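Serine/threonine-protein kinase Tel1 (Chaetomium thermophilum, PDB 6SKY) probably phosphorylates serine and threonine residues followed by glutamine, using ATP, to switch on checkpoint signalling after DNA damage. Local coordinates at residues F2823-L2828 with L2914-T2919; S2834-L2839 with R2901-V2906. All blocks are in the same frame, centred on the assembly; numbering follows the deposited sequence.

Overall arrangement
In both contacts a helix near the end of the chain packs back on a helix of the kinase domain. Helices 2816-2828 and 2832-2843 follow each other, and so do helices 2898-2908 and 2916-2927. Contact 1 joins the first of these helices to the last. Contact 2 joins the middle two, so it is nested inside the chain loop that contact 1 closes. Their centres lie about 17 Å apart. They also meet directly, with Leu2828 CD2 3.8 Å from Ile2835 CD1. Contact 1 is partly buried and has the second subunit nearby, whereas contact 2 is buried within one chain. Both lie away from the nucleotide pocket and from the magnesium site of Asn2765 and Asp2779.

Contact 1: residues F2823-L2828 with L2914-T2919; sequences FTLDAL and LSVMAT
Leu2825 and Val2916 meet through branches set by their first torsions. Leu2825 holds CG trans to its backbone nitrogen (chi1 -178°), and Val2916 holds CG1 the same way (chi1 -174°). The two side chains slide past each other in opposite directions. Leu2825 CD2 lies 3.8 Å from Val2916 CG1, which also packs against Leu2825 CB at 4.0 Å. The other valine branch, CG2, touches Asp2826 CB at 4.1 Å. Thr2919 comes across Leu2825 at about a right angle, with CG2 3.9 Å from Leu2825 CD2. Its hydroxyl turns back instead: OG1 donates to Ser2915 O at 2.6 Å. Thr2919 N donates to the same oxygen from the opposite face of the carbonyl plane, so two bonds grip it. A glycine in place of Thr2919 would probably leave Leu2825 CD2 with less packing and Ser2915 O with the backbone bond alone of these two. Met2751 of helix 2732-2755 also packs on Leu2825. Arg2260 of the second subunit packs on Leu2914 and Ala2918. Ser2915 is the N-cap of helix 2916-2927, with a weak 3.5 Å bond from Ala2918 N to Ser2915 OG. The arrangement is an N-capped FATC helix start packed on a kinase-domain helix, in a PI3K-related kinase.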
# COMPACT_ATOMS: atom_id res chain seq x y z
N PHE A 2823 9.78 13.82 2.52
CA PHE A 2823 9.44 13.51 3.90
C PHE A 2823 8.63 14.62 4.54
O PHE A 2823 7.65 14.36 5.24
CB PHE A 2823 10.70 13.25 4.72
CG PHE A 2823 11.42 12.00 4.35
CD1 PHE A 2823 10.73 10.84 4.11
CD2 PHE A 2823 12.79 11.99 4.25
CE1 PHE A 2823 11.39 9.70 3.76
CE2 PHE A 2823 13.45 10.84 3.90
CZ PHE A 2823 12.75 9.70 3.66
N THR A 2824 9.02 15.88 4.31
CA THR A 2824 8.27 17.00 4.86
C THR A 2824 6.85 17.01 4.34
O THR A 2824 5.90 17.13 5.11
CB THR A 2824 8.96 18.31 4.52
OG1 THR A 2824 10.34 18.23 4.87
CG2 THR A 2824 8.34 19.44 5.28
N LEU A 2825 6.68 16.91 3.02
CA LEU A 2825 5.34 16.97 2.45
C LEU A 2825 4.49 15.79 2.88
O LEU A 2825 3.29 15.93 3.12
CB LEU A 2825 5.42 17.05 0.93
CG LEU A 2825 4.07 17.16 0.24
CD1 LEU A 2825 3.40 18.44 0.63
CD2 LEU A 2825 4.25 17.08 -1.25
N ASP A 2826 5.10 14.61 2.99
CA ASP A 2826 4.36 13.45 3.44
C ASP A 2826 3.89 13.60 4.87
O ASP A 2826 2.78 13.20 5.21
CB ASP A 2826 5.24 12.21 3.29
CG ASP A 2826 4.47 10.94 3.46
OD1 ASP A 2826 3.22 10.99 3.43
OD2 ASP A 2826 5.11 9.88 3.62
N ALA A 2827 4.73 14.17 5.74
CA ALA A 2827 4.29 14.41 7.11
C ALA A 2827 3.26 15.53 7.18
O ALA A 2827 2.42 15.53 8.08
CB ALA A 2827 5.48 14.75 7.99
N LEU A 2828 3.31 16.49 6.27
CA LEU A 2828 2.35 17.58 6.31
C LEU A 2828 0.97 17.13 5.88
O LEU A 2828 -0.03 17.50 6.50
CB LEU A 2828 2.81 18.74 5.43
CG LEU A 2828 3.82 19.72 6.02
CD1 LEU A 2828 4.06 20.85 5.06
CD2 LEU A 2828 3.34 20.22 7.34
N LEU A 2914 -2.45 13.06 -5.84
CA LEU A 2914 -1.16 12.69 -6.40
C LEU A 2914 -0.28 12.07 -5.33
O LEU A 2914 -0.53 12.18 -4.14
CB LEU A 2914 -0.46 13.89 -7.00
CG LEU A 2914 -0.65 14.24 -8.46
CD1 LEU A 2914 -2.04 14.76 -8.68
CD2 LEU A 2914 0.38 15.28 -8.84
N SER A 2915 0.79 11.42 -5.77
CA SER A 2915 1.76 10.92 -4.82
C SER A 2915 2.70 12.05 -4.41
O SER A 2915 2.73 13.12 -5.01
CB SER A 2915 2.53 9.75 -5.39
OG SER A 2915 3.13 10.09 -6.62
N VAL A 2916 3.46 11.80 -3.35
CA VAL A 2916 4.40 12.82 -2.89
C VAL A 2916 5.53 12.99 -3.89
O VAL A 2916 5.99 14.11 -4.14
CB VAL A 2916 4.92 12.47 -1.49
CG1 VAL A 2916 5.75 13.58 -0.96
CG2 VAL A 2916 3.78 12.23 -0.56
N MET A 2917 5.98 11.89 -4.49
CA MET A 2917 7.04 11.96 -5.49
C MET A 2917 6.64 12.84 -6.66
O MET A 2917 7.40 13.71 -7.08
CB MET A 2917 7.39 10.56 -5.97
CG MET A 2917 8.52 10.53 -6.98
SD MET A 2917 8.53 9.09 -8.07
CE MET A 2917 7.02 9.36 -8.98
N ALA A 2918 5.45 12.62 -7.21
CA ALA A 2918 5.00 13.39 -8.36
C ALA A 2918 4.79 14.85 -8.01
O ALA A 2918 5.11 15.74 -8.81
CB ALA A 2918 3.73 12.78 -8.92
N THR A 2919 4.25 15.12 -6.83
CA THR A 2919 4.03 16.49 -6.40
C THR A 2919 5.35 17.24 -6.26
O THR A 2919 5.49 18.37 -6.74
CB THR A 2919 3.28 16.51 -5.07
OG1 THR A 2919 2.16 15.63 -5.16
CG2 THR A 2919 2.79 17.89 -4.78

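Contact 2: residues S2834-L2839 with R2901-V2906; sequences SIQTIL and RAIEVV
Apolar packing between Leu2839, Ile2903 and Val2906 carries most of this contact. Leu2839 and Val2906 reach toward each other tip to tip, with Leu2839 CD1 3.6 Å from Val2906 CG1. That leucine methyl also lies 3.9 Å from Val2906 CB. Ile2903 meets the base of the leucine, its CD1 standing 4.1 Å from Leu2839 CB. Phe2784, in a loop, packs on both Leu2839 and Val2906.

Contacts of polar groups with methyls come second. Ile2903 CD1 is 3.8 Å from the backbone oxygen of Leu2839. Gln2836 starts with CG trans to its backbone nitrogen (chi1 179°), then bends at chi2 (73°), which swings its amide toward the facing helix. There it crosses Ile2903 at about a right angle. The CG2 methyl is 3.7 Å from Gln2836 OE1 and 3.8 Å from Gln2836 NE2, so both ends of the amide border it.

The helix segments run nearly antiparallel, at 165°, with axes 11.0 Å apart at closest approach. Helix 2832-2843 also packs, through Ile2835 and Ile2838, on Leu2632 of helix 2616-2632. The chemistry implies a pairing that rests on van der Waals and hydrophobic contact between aliphatic groups, with an amide at its margin and no polar bond between the segments.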
# COMPACT_ATOMS: atom_id res chain seq x y z
N SER A 2834 -4.75 18.95 11.78
CA SER A 2834 -4.15 19.90 12.70
C SER A 2834 -3.84 21.23 12.02
O SER A 2834 -3.98 22.29 12.63
CB SER A 2834 -2.89 19.30 13.30
OG SER A 2834 -3.16 18.03 13.85
N ILE A 2835 -3.41 21.19 10.76
CA ILE A 2835 -3.20 22.44 10.05
C ILE A 2835 -4.52 23.15 9.81
O ILE A 2835 -4.59 24.39 9.85
CB ILE A 2835 -2.44 22.17 8.74
CG1 ILE A 2835 -1.10 21.53 9.03
CG2 ILE A 2835 -2.24 23.45 7.97
CD1 ILE A 2835 -0.33 21.16 7.82
N GLN A 2836 -5.59 22.39 9.58
CA GLN A 2836 -6.91 22.99 9.48
C GLN A 2836 -7.32 23.65 10.78
O GLN A 2836 -7.90 24.73 10.78
CB GLN A 2836 -7.92 21.91 9.08
CG GLN A 2836 -9.35 22.39 8.96
CD GLN A 2836 -9.58 23.23 7.73
OE1 GLN A 2836 -8.81 23.18 6.78
NE2 GLN A 2836 -10.65 24.02 7.74
N THR A 2837 -7.01 23.01 11.91
CA THR A 2837 -7.31 23.60 13.22
C THR A 2837 -6.55 24.90 13.44
O THR A 2837 -7.11 25.87 13.95
CB THR A 2837 -6.96 22.60 14.32
OG1 THR A 2837 -7.75 21.43 14.15
CG2 THR A 2837 -7.24 23.19 15.66
N ILE A 2838 -5.27 24.93 13.08
CA ILE A 2838 -4.47 26.15 13.23
C ILE A 2838 -5.04 27.27 12.37
O ILE A 2838 -5.22 28.40 12.83
CB ILE A 2838 -3.00 25.87 12.90
CG1 ILE A 2838 -2.42 24.88 13.90
CG2 ILE A 2838 -2.20 27.13 12.93
CD1 ILE A 2838 -1.06 24.40 13.52
N LEU A 2839 -5.33 26.98 11.11
CA LEU A 2839 -5.87 28.03 10.25
C LEU A 2839 -7.27 28.45 10.67
O LEU A 2839 -7.65 29.60 10.47
CB LEU A 2839 -5.87 27.58 8.79
CG LEU A 2839 -4.53 27.19 8.18
CD1 LEU A 2839 -4.70 26.96 6.71
CD2 LEU A 2839 -3.49 28.25 8.43
N ARG A 2901 -11.47 31.10 0.87
CA ARG A 2901 -10.69 30.80 -0.32
C ARG A 2901 -9.27 30.39 0.04
O ARG A 2901 -8.75 29.40 -0.49
CB ARG A 2901 -10.67 32.01 -1.25
CG ARG A 2901 -12.00 32.34 -1.84
CD ARG A 2901 -11.92 33.61 -2.65
NE ARG A 2901 -13.23 33.99 -3.18
CZ ARG A 2901 -13.48 35.16 -3.77
NH1 ARG A 2901 -14.70 35.43 -4.22
NH2 ARG A 2901 -12.51 36.05 -3.90
N ALA A 2902 -8.62 31.13 0.93
CA ALA A 2902 -7.25 30.81 1.30
C ALA A 2902 -7.16 29.45 1.97
O ALA A 2902 -6.27 28.65 1.65
CB ALA A 2902 -6.70 31.89 2.22
N ILE A 2903 -8.06 29.16 2.90
CA ILE A 2903 -7.99 27.89 3.61
C ILE A 2903 -8.37 26.74 2.69
O ILE A 2903 -7.88 25.62 2.85
CB ILE A 2903 -8.88 27.95 4.86
CG1 ILE A 2903 -8.36 29.04 5.79
CG2 ILE A 2903 -8.87 26.65 5.60
CD1 ILE A 2903 -9.15 29.21 7.04
N GLU A 2904 -9.18 26.99 1.67
CA GLU A 2904 -9.51 25.95 0.70
C GLU A 2904 -8.33 25.65 -0.21
O GLU A 2904 -8.07 24.48 -0.53
CB GLU A 2904 -10.72 26.39 -0.11
CG GLU A 2904 -11.29 25.34 -1.02
CD GLU A 2904 -12.46 25.86 -1.83
OE1 GLU A 2904 -12.82 27.04 -1.66
OE2 GLU A 2904 -13.03 25.08 -2.63
N VAL A 2905 -7.59 26.68 -0.62
CA VAL A 2905 -6.36 26.46 -1.37
C VAL A 2905 -5.36 25.65 -0.55
O VAL A 2905 -4.75 24.69 -1.04
CB VAL A 2905 -5.76 27.80 -1.81
CG1 VAL A 2905 -4.42 27.59 -2.43
CG2 VAL A 2905 -6.67 28.47 -2.80
N VAL A 2906 -5.18 26.03 0.72
CA VAL A 2906 -4.29 25.27 1.59
C VAL A 2906 -4.75 23.83 1.71
O VAL A 2906 -3.94 22.90 1.71
CB VAL A 2906 -4.18 25.93 2.97
CG1 VAL A 2906 -3.49 25.02 3.94
CG2 VAL A 2906 -3.43 27.23 2.86